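Local coordinates for protein putative ABC transporter (Thermobispora bispora, PDB 4PE6) that probably serves as the extracellular solute-binding component of an ABC transporter, capturing a carbohydrate or a related small hydroxy acid, at residues Y122-S127 with P261-A266; K282-P287 with Q320-I325. All blocks are in the same frame, centred on the assembly; numbering follows the deposited sequence.

Interactions 1 and 2 lie side by side in one lobe, their centres about 10 Å apart, and meet through neighbouring parallel strands of the same sheet. Ile123 N lies 2.8 Å from Lys282 O, and Ile123 O lies 2.8 Å from Met284 N, both probable hydrogen bonds. Phe286 of interaction 2 also touches Leu124, Asn126 and Ala266 of interaction 1, so its ring connects the two sets of side chains. The bound trihydroxybutanoic acid is closer to interaction 1: the side chain of Gln263 comes to about 5 Å from it, that of Phe286 only to about 11 Å. Interaction 2 thus lies farther from the pocket than interaction 1.

Interaction 1. Residues Y122-S127 with P261-A266; sequences YILQNS and PAQSVA
Strand 122-126 runs past the first turn of helix 263-275, the backbones nearest at Gln125 and Gln263, whose CA atoms are 7.1 Å apart. Gln263 carries most of the contact. With CG anti to its carbonyl carbon (chi1 -75°) and the chain extended beyond, it delivers its amide to the strand, where it stacks on the amide of Asn126, the planes 15° apart and Asn126 ND2 3.4 Å from Gln263 CD. Gln263 OE1 comes to 3.1 Å from Gln125 C; it makes no hydrogen bond to the strand, and the amide is held from its other end, NE2 giving bonds to Asp113 OD1 and Asp260 O. Asp113 lines the ligand pocket, so Gln263 is a second-shell residue that can position it. The contact joins two of the connections between lobes expected in a type I periplasmic binding protein: strand 122-126 leads into helix 128-142, whose N-terminus Ser127 caps through Asp130 N, while the 261-266 segment follows strand 255-258. Asn126 is fixed by its own bonds: ND2 donates to Gln125 O at 3.0 Å, reaching it from above the carbonyl plane, and OD1 accepts from Asp260 N. Replacing it by an alanine would probably deprive Asp260 N of its acceptor and uncover the face of the Gln263 amide, which could then turn more easily. Gln125 NE2 returns a bond to Asn126 O, 3.0 Å long, so the two neighbouring side chains each grip the other's main chain. Farther back on the strand the contact is apolar: Leu124 CD1 meets Ala266 CB at 3.9 Å, and the second branch, CD2, lies 4.0 Å from Gln263 CG, the leucine straddling one helical turn.

Interaction 2. Residues K282-P287 with Q320-I325; sequences KQMTFP and QQVEAI
Phe286 and Gln321 meet in a CH-pi interaction, Gln321 CG over the ring face, 3.5 Å from the centroid of the Phe286 ring and 12° off its normal. In the glutamine, chi1 (173°), with CG anti to the backbone N, sets the methylene over the ring; the bend at chi2 then turns the amide toward Thr285 O. Polar contact is slight: Gln321 NE2 gives Thr285 O a weak, bent bond of 3.1 Å, while OE1 takes a hydrogen bond from Val332 N, so the amide is held chiefly through OE1. The apolar contacts gather round two residues of the helix. Ile325 CD1 rests against the strand, 3.6 Å from Thr285 O and 3.8 Å from CB of Met284, a selenomethionine, with Phe286 CE1 at 4.1 Å, oblique to the ring. Val322 CG2 approaches the ring at its edge and also meets Met284 SE at 4.2 Å. The axes of 283-286 and 320-325 are 115° apart in direction and approach to 9.0 Å, and the helix presents Gln321, Val322 and Ile325 to the strand. Trp313, just ahead of helix 315-327, meets Phe286 edge-to-face, and strand 122-126 runs parallel to strand 283-290 as its neighbour in the sheet, bonded to it along the backbone from Lys282 to Phe286.

Interaction 1. Residues Y122-S127 with P261-A266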
# COMPACT_ATOMS: atom_id res chain seq x y z
N TYR A 122 7.13 -14.02 9.55
CA TYR A 122 5.70 -14.10 9.31
C TYR A 122 5.29 -13.02 8.30
O TYR A 122 5.70 -11.85 8.42
CB TYR A 122 4.94 -13.91 10.63
CG TYR A 122 5.16 -15.05 11.60
CD1 TYR A 122 6.30 -15.12 12.39
CD2 TYR A 122 4.23 -16.10 11.70
CE1 TYR A 122 6.52 -16.17 13.26
CE2 TYR A 122 4.43 -17.15 12.59
CZ TYR A 122 5.56 -17.18 13.36
OH TYR A 122 5.75 -18.24 14.23
N ILE A 123 4.51 -13.41 7.31
CA ILE A 123 4.04 -12.50 6.27
C ILE A 123 2.58 -12.03 6.53
O ILE A 123 1.65 -12.85 6.69
CB ILE A 123 4.12 -13.16 4.88
CG1 ILE A 123 5.56 -13.14 4.31
CG2 ILE A 123 3.26 -12.38 3.88
CD1 ILE A 123 6.66 -13.62 5.22
N LEU A 124 2.38 -10.71 6.51
CA LEU A 124 1.06 -10.13 6.61
C LEU A 124 0.91 -9.14 5.48
O LEU A 124 1.59 -8.12 5.45
CB LEU A 124 0.87 -9.42 7.96
CG LEU A 124 -0.58 -9.02 8.27
CD1 LEU A 124 -0.75 -8.94 9.77
CD2 LEU A 124 -1.00 -7.69 7.60
N GLN A 125 0.05 -9.46 4.53
CA GLN A 125 -0.04 -8.72 3.28
C GLN A 125 -1.47 -8.35 2.95
O GLN A 125 -2.39 -8.57 3.74
CB GLN A 125 0.61 -9.56 2.16
CG GLN A 125 -0.19 -10.81 1.78
CD GLN A 125 0.40 -11.49 0.59
OE1 GLN A 125 1.07 -12.50 0.73
NE2 GLN A 125 0.22 -10.91 -0.60
N ASN A 126 -1.65 -7.75 1.78
CA ASN A 126 -2.95 -7.61 1.16
C ASN A 126 -2.88 -8.34 -0.17
O ASN A 126 -1.79 -8.65 -0.67
CB ASN A 126 -3.28 -6.12 0.87
CG ASN A 126 -3.76 -5.31 2.09
OD1 ASN A 126 -4.07 -4.12 1.93
ND2 ASN A 126 -3.75 -5.89 3.28
N SER A 127 -4.04 -8.55 -0.78
CA SER A 127 -4.05 -9.09 -2.17
C SER A 127 -3.71 -8.00 -3.19
O SER A 127 -4.56 -7.24 -3.64
CB SER A 127 -5.39 -9.70 -2.54
OG SER A 127 -5.36 -10.11 -3.90
N PRO A 261 -2.97 0.93 4.48
CA PRO A 261 -1.79 1.41 5.19
C PRO A 261 -1.67 0.85 6.60
O PRO A 261 -0.57 0.70 7.11
CB PRO A 261 -1.98 2.94 5.25
CG PRO A 261 -2.93 3.25 4.15
CD PRO A 261 -3.83 2.04 4.03
N ALA A 262 -2.81 0.53 7.22
CA ALA A 262 -2.83 -0.03 8.54
C ALA A 262 -2.45 -1.51 8.62
O ALA A 262 -2.60 -2.13 9.65
CB ALA A 262 -4.19 0.24 9.21
N GLN A 263 -1.92 -2.08 7.55
CA GLN A 263 -1.16 -3.30 7.71
C GLN A 263 -0.07 -3.17 8.77
O GLN A 263 0.26 -4.15 9.42
CB GLN A 263 -0.52 -3.73 6.42
CG GLN A 263 -1.48 -4.34 5.41
CD GLN A 263 -0.79 -4.54 4.09
OE1 GLN A 263 -0.27 -5.62 3.83
NE2 GLN A 263 -0.76 -3.49 3.24
N SER A 264 0.48 -1.96 8.95
CA SER A 264 1.46 -1.74 9.98
C SER A 264 0.91 -1.96 11.40
O SER A 264 1.63 -2.43 12.30
CB SER A 264 2.07 -0.33 9.86
OG SER A 264 1.06 0.65 10.06
N VAL A 265 -0.34 -1.57 11.60
CA VAL A 265 -0.98 -1.72 12.89
C VAL A 265 -1.32 -3.20 13.12
O VAL A 265 -1.12 -3.73 14.20
CB VAL A 265 -2.27 -0.90 12.96
CG1 VAL A 265 -2.98 -1.16 14.26
CG2 VAL A 265 -1.98 0.59 12.82
N ALA A 266 -1.82 -3.85 12.09
CA ALA A 266 -2.06 -5.30 12.18
C ALA A 266 -0.76 -6.05 12.46
O ALA A 266 -0.75 -7.02 13.19
CB ALA A 266 -2.71 -5.81 10.90

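Interaction 2. Residues K282-P287 with Q320-I325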
# COMPACT_ATOMS: atom_id res chain seq x y z
N LYS A 282 2.06 -18.54 8.96
CA LYS A 282 3.24 -17.90 8.38
C LYS A 282 2.85 -16.90 7.29
O LYS A 282 3.64 -16.00 6.97
CB LYS A 282 4.19 -18.94 7.76
CG LYS A 282 4.80 -19.95 8.73
CD LYS A 282 5.76 -19.33 9.74
CE LYS A 282 7.12 -19.03 9.12
NZ LYS A 282 8.13 -18.63 10.14
N GLN A 283 1.69 -17.11 6.68
CA GLN A 283 1.19 -16.21 5.63
C GLN A 283 -0.23 -15.79 5.97
O GLN A 283 -1.08 -16.62 6.24
CB GLN A 283 1.26 -16.89 4.26
CG GLN A 283 1.02 -15.93 3.10
CD GLN A 283 -0.44 -15.52 2.94
OE1 GLN A 283 -1.34 -16.32 3.17
NE2 GLN A 283 -0.67 -14.27 2.54
N MSE A 284 -0.46 -14.48 5.98
CA MSE A 284 -1.78 -13.94 6.31
C MSE A 284 -2.16 -12.89 5.29
O MSE A 284 -1.43 -11.91 5.07
CB MSE A 284 -1.78 -13.32 7.70
CG MSE A 284 -1.39 -14.27 8.83
SE MSE A 284 -1.15 -13.30 10.54
CE MSE A 284 0.80 -13.25 10.28
N THR A 285 -3.30 -13.08 4.64
CA THR A 285 -3.84 -12.05 3.76
C THR A 285 -4.92 -11.24 4.44
O THR A 285 -5.98 -11.74 4.82
CB THR A 285 -4.34 -12.66 2.43
OG1 THR A 285 -3.21 -13.20 1.73
CG2 THR A 285 -4.95 -11.60 1.56
N PHE A 286 -4.64 -9.95 4.59
CA PHE A 286 -5.59 -8.99 5.12
C PHE A 286 -6.22 -8.19 3.95
O PHE A 286 -5.73 -8.25 2.82
CB PHE A 286 -4.89 -8.06 6.13
CG PHE A 286 -4.86 -8.59 7.54
CD1 PHE A 286 -4.28 -9.81 7.82
CD2 PHE A 286 -5.41 -7.86 8.58
CE1 PHE A 286 -4.25 -10.31 9.12
CE2 PHE A 286 -5.38 -8.35 9.88
CZ PHE A 286 -4.81 -9.58 10.15
N PRO A 287 -7.31 -7.45 4.22
CA PRO A 287 -8.08 -6.83 3.15
C PRO A 287 -7.56 -5.49 2.67
O PRO A 287 -7.16 -4.63 3.47
CB PRO A 287 -9.47 -6.63 3.78
CG PRO A 287 -9.18 -6.47 5.24
CD PRO A 287 -8.05 -7.43 5.50
N GLN A 320 -9.70 -11.65 15.22
CA GLN A 320 -10.84 -12.12 14.43
C GLN A 320 -10.43 -12.48 13.02
O GLN A 320 -10.83 -13.52 12.50
CB GLN A 320 -11.94 -11.06 14.34
CG GLN A 320 -12.80 -10.90 15.58
CD GLN A 320 -13.84 -9.81 15.40
OE1 GLN A 320 -14.35 -9.60 14.29
NE2 GLN A 320 -14.14 -9.09 16.48
N GLN A 321 -9.66 -11.60 12.38
CA GLN A 321 -9.22 -11.85 11.01
C GLN A 321 -8.29 -13.05 10.93
O GLN A 321 -8.39 -13.84 9.99
CB GLN A 321 -8.52 -10.61 10.40
CG GLN A 321 -7.87 -10.86 9.03
CD GLN A 321 -8.86 -10.91 7.87
OE1 GLN A 321 -9.99 -10.44 7.98
NE2 GLN A 321 -8.42 -11.47 6.74
N VAL A 322 -7.41 -13.19 11.92
CA VAL A 322 -6.55 -14.37 12.00
C VAL A 322 -7.40 -15.64 12.12
O VAL A 322 -7.14 -16.64 11.47
CB VAL A 322 -5.53 -14.27 13.15
CG1 VAL A 322 -4.74 -15.56 13.29
CG2 VAL A 322 -4.57 -13.10 12.92
N GLU A 323 -8.44 -15.58 12.95
CA GLU A 323 -9.32 -16.74 13.12
C GLU A 323 -10.05 -17.09 11.83
O GLU A 323 -10.20 -18.26 11.52
CB GLU A 323 -10.30 -16.52 14.27
CG GLU A 323 -9.72 -16.95 15.60
CD GLU A 323 -9.50 -18.46 15.67
OE1 GLU A 323 -10.45 -19.22 15.39
OE2 GLU A 323 -8.37 -18.88 16.02
N ALA A 324 -10.50 -16.07 11.10
CA ALA A 324 -11.09 -16.28 9.79
C ALA A 324 -10.10 -16.89 8.80
O ALA A 324 -10.48 -17.73 7.99
CB ALA A 324 -11.65 -14.97 9.23
N ILE A 325 -8.84 -16.49 8.86
CA ILE A 325 -7.82 -17.05 7.98
C ILE A 325 -7.56 -18.51 8.33
O ILE A 325 -7.52 -19.35 7.45
CB ILE A 325 -6.50 -16.24 8.05
CG1 ILE A 325 -6.68 -14.87 7.40
CG2 ILE A 325 -5.36 -16.98 7.36
CD1 ILE A 325 -5.51 -13.91 7.61